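Long-range contact in mialostatin (Ixodes ricinus, PDB 6ZTK), which inhibits papain-like cysteine proteases, among them tick midgut cathepsins L, B and C, and so restrains digestion of host blood proteins: residues A76-K81 with I119-W124. Residues are numbered along the deposited sequence; the frame is centred on the assembly and turned at random.
With TRT (fragment of triton X-100), chain C.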
loop_
_atom_site.group_PDB
_atom_site.type_symbol
_atom_site.label_atom_id
_atom_site.label_comp_id
_atom_site.label_asym_id
_atom_site.label_seq_id
_atom_site.Cartn_x
_atom_site.Cartn_y
_atom_site.Cartn_z
ATOM N N ALA A 76 2.701 20.450 5.435
ATOM C CA ALA A 76 1.545 20.550 6.356
ATOM C C ALA A 76 1.603 19.364 7.309
ATOM O O ALA A 76 1.776 19.600 8.508
ATOM C CB ALA A 76 0.248 20.640 5.596
ATOM N N GLY A 77 1.526 18.159 6.761
ATOM C CA GLY A 77 1.774 16.930 7.523
ATOM C C GLY A 77 3.031 16.225 7.048
ATOM O O GLY A 77 3.926 16.868 6.445
ATOM N N VAL A 78 3.154 14.938 7.377
ATOM C CA VAL A 78 4.241 14.095 6.903
ATOM C C VAL A 78 3.738 13.171 5.821
ATOM O O VAL A 78 2.760 12.472 6.033
ATOM C CB VAL A 78 4.834 13.293 8.081
ATOM C CG1 VAL A 78 6.066 12.571 7.603
ATOM C CG2 VAL A 78 5.140 14.211 9.255
ATOM N N ASN A 79 4.335 13.267 4.649
ATOM C CA ASN A 79 3.851 12.597 3.437
ATOM C C ASN A 79 4.816 11.480 3.051
ATOM O O ASN A 79 6.051 11.677 3.110
ATOM C CB ASN A 79 3.732 13.591 2.290
ATOM C CG ASN A 79 2.801 14.719 2.664
ATOM O OD1 ASN A 79 1.583 14.531 2.634
ATOM N ND2 ASN A 79 3.345 15.842 3.089
ATOM N N TYR A 80 4.246 10.367 2.626
ATOM C CA TYR A 80 5.000 9.147 2.278
ATOM C C TYR A 80 4.665 8.771 0.850
ATOM O O TYR A 80 3.479 8.635 0.490
ATOM C CB TYR A 80 4.631 7.991 3.214
ATOM C CG TYR A 80 4.966 8.238 4.638
ATOM C CD1 TYR A 80 4.054 8.913 5.444
ATOM C CD2 TYR A 80 6.170 7.893 5.215
ATOM C CE1 TYR A 80 4.341 9.202 6.758
ATOM C CE2 TYR A 80 6.478 8.193 6.526
ATOM C CZ TYR A 80 5.541 8.817 7.321
ATOM O OH TYR A 80 5.906 9.149 8.599
ATOM N N LYS A 81 5.666 8.621 0.001
ATOM C CA LYS A 81 5.490 8.134 -1.373
ATOM C C LYS A 81 6.052 6.711 -1.400
ATOM O O LYS A 81 7.270 6.538 -1.178
ATOM C CB LYS A 81 6.180 9.038 -2.400
ATOM C CG LYS A 81 6.018 8.547 -3.815
ATOM C CD LYS A 81 6.626 9.555 -4.808
ATOM C CE LYS A 81 6.532 9.010 -6.214
ATOM N NZ LYS A 81 7.259 9.880 -7.180
ATOM N N ILE A 119 0.655 8.907 0.716
ATOM C CA ILE A 119 -0.167 8.966 1.943
ATOM C C ILE A 119 0.191 10.252 2.688
ATOM O O ILE A 119 1.374 10.486 2.989
ATOM C CB ILE A 119 0.038 7.734 2.801
ATOM C CG1 ILE A 119 -0.299 6.471 2.007
ATOM C CG2 ILE A 119 -0.805 7.827 4.055
ATOM C CD1 ILE A 119 -0.158 5.272 2.856
ATOM N N TYR A 120 -0.841 11.018 2.989
ATOM C CA TYR A 120 -0.724 12.229 3.842
ATOM C C TYR A 120 -0.998 11.827 5.285
ATOM O O TYR A 120 -2.018 11.157 5.538
ATOM C CB TYR A 120 -1.732 13.250 3.378
ATOM C CG TYR A 120 -1.922 14.439 4.257
ATOM C CD1 TYR A 120 -0.973 15.433 4.313
ATOM C CD2 TYR A 120 -3.079 14.572 4.985
ATOM C CE1 TYR A 120 -1.120 16.555 5.102
ATOM C CE2 TYR A 120 -3.258 15.700 5.791
ATOM C CZ TYR A 120 -2.283 16.684 5.836
ATOM O OH TYR A 120 -2.491 17.807 6.602
ATOM N N THR A 121 -0.153 12.221 6.210
ATOM C CA THR A 121 -0.415 11.944 7.636
ATOM C C THR A 121 -0.263 13.197 8.469
ATOM O O THR A 121 0.507 14.118 8.140
ATOM C CB THR A 121 0.530 10.867 8.169
ATOM O OG1 THR A 121 1.859 11.353 8.357
ATOM C CG2 THR A 121 0.584 9.651 7.282
ATOM N N VAL A 122 -0.995 13.203 9.587
ATOM C CA VAL A 122 -0.838 14.244 10.632
ATOM C C VAL A 122 -0.585 13.469 11.920
ATOM O O VAL A 122 -1.506 12.946 12.542
ATOM C CB VAL A 122 -2.031 15.198 10.674
ATOM C CG1 VAL A 122 -1.735 16.266 11.714
ATOM C CG2 VAL A 122 -2.390 15.793 9.333
ATOM N N PRO A 123 0.667 13.188 12.269
ATOM C CA PRO A 123 0.968 12.211 13.322
ATOM C C PRO A 123 0.365 12.622 14.666
ATOM O O PRO A 123 -0.107 11.726 15.379
ATOM C CB PRO A 123 2.487 12.095 13.385
ATOM C CG PRO A 123 3.039 12.905 12.242
ATOM C CD PRO A 123 1.874 13.511 11.515
ATOM N N TRP A 124 0.366 13.911 14.946
ATOM C CA TRP A 124 -0.136 14.420 16.252
ATOM C C TRP A 124 -1.648 14.362 16.303
ATOM O O TRP A 124 -2.158 14.592 17.421
ATOM C CB TRP A 124 0.340 15.832 16.542
ATOM C CG TRP A 124 -0.046 16.892 15.570
ATOM C CD1 TRP A 124 -1.143 17.713 15.608
ATOM C CD2 TRP A 124 0.654 17.232 14.358
ATOM N NE1 TRP A 124 -1.131 18.571 14.568
ATOM C CE2 TRP A 124 -0.037 18.308 13.753
ATOM C CE3 TRP A 124 1.832 16.785 13.743
ATOM C CZ2 TRP A 124 0.408 18.935 12.594
ATOM C CZ3 TRP A 124 2.234 17.377 12.571
ATOM C CH2 TRP A 124 1.533 18.429 11.986
HETATM O O24 TRT C . -9.895 17.884 -0.503
HETATM C C23 TRT C . -9.460 17.574 0.789
HETATM C C22 TRT C . -9.137 16.100 0.812
HETATM O O21 TRT C . -7.802 15.891 1.267
HETATM C C20 TRT C . -6.814 15.904 0.241
HETATM C C19 TRT C . -5.748 16.923 0.584
HETATM O O18 TRT C . -5.190 16.626 1.858
HETATM C C17 TRT C . -4.505 17.731 2.459
HETATM C C16 TRT C . -3.022 17.749 2.112
HETATM O O15 TRT C . -2.822 17.166 0.817
HETATM C C12 TRT C . -1.648 17.417 0.139
HETATM C C13 TRT C . -0.411 17.469 0.760
HETATM C C14 TRT C . 0.734 17.714 0.014
HETATM C C11 TRT C . -1.725 17.572 -1.229
HETATM C C10 TRT C . -0.573 17.784 -1.962
HETATM C C9 TRT C . 0.676 17.893 -1.371
HETATM C C6 TRT C . 1.917 18.259 -2.202
HETATM C C8 TRT C . 1.961 19.772 -1.984
HETATM C C7 TRT C . 1.776 18.043 -3.717
HETATM C C5 TRT C . 3.265 17.767 -1.611
HETATM C C1 TRT C . 3.769 16.314 -1.743
HETATM C C2 TRT C . 4.339 16.112 -3.141
HETATM C C4 TRT C . 2.650 15.317 -1.513
HETATM C C3 TRT C . 4.864 16.061 -0.701
HETATM O O HOH W 1 3.521 9.767 9.934
#
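Val-78 O takes two hydrogen bonds from Thr-121, one from its N (2.9 Å) and a shorter one from OG1 (2.7 Å), which approach from opposite faces of the carbonyl plane. The hydroxyl can reach back because chi1 of 74° tucks OG1 over the main chain of Thr-121. OG1 and a water lie in the plane of the Tyr-80 ring at its edge; the water donates to OG1 and is also hydrogen-bonded to Tyr-80 OH. Val-78 N returns a bond to Thr-121 O, and the Tyr-80/Ile-119 pair closes with straighter bonds, Ile-119 N to Tyr-80 O measuring 2.8 Å at 164°. On the face bearing Val-78, Tyr-80, Ile-119 and Thr-121, Tyr-80 and Ile-119 lean on Leu-46 of helix 41-52; Val-78 CG2 reaches past the strand end to Pro-123 CG (3.9 Å). On the other face, Asn-79 OD1 lies in plane at the edge of the Tyr-120 ring, 3.2 Å from CD1, with no hydrogen-bonding partner in the model. C16 of the detergent fragment sits over the centre of one face of that ring, 3.7 Å from Tyr-120 CE1. The contact joins the bases of the QxVxG (Gln-73 to Gly-77) and Pro-Trp loops, consistent with the inhibitory edge of cystatins. Asn-79 ND2, gripped by Gln-73 O and Val-75 O, probably fixes the amide and ties the first loop to its strand.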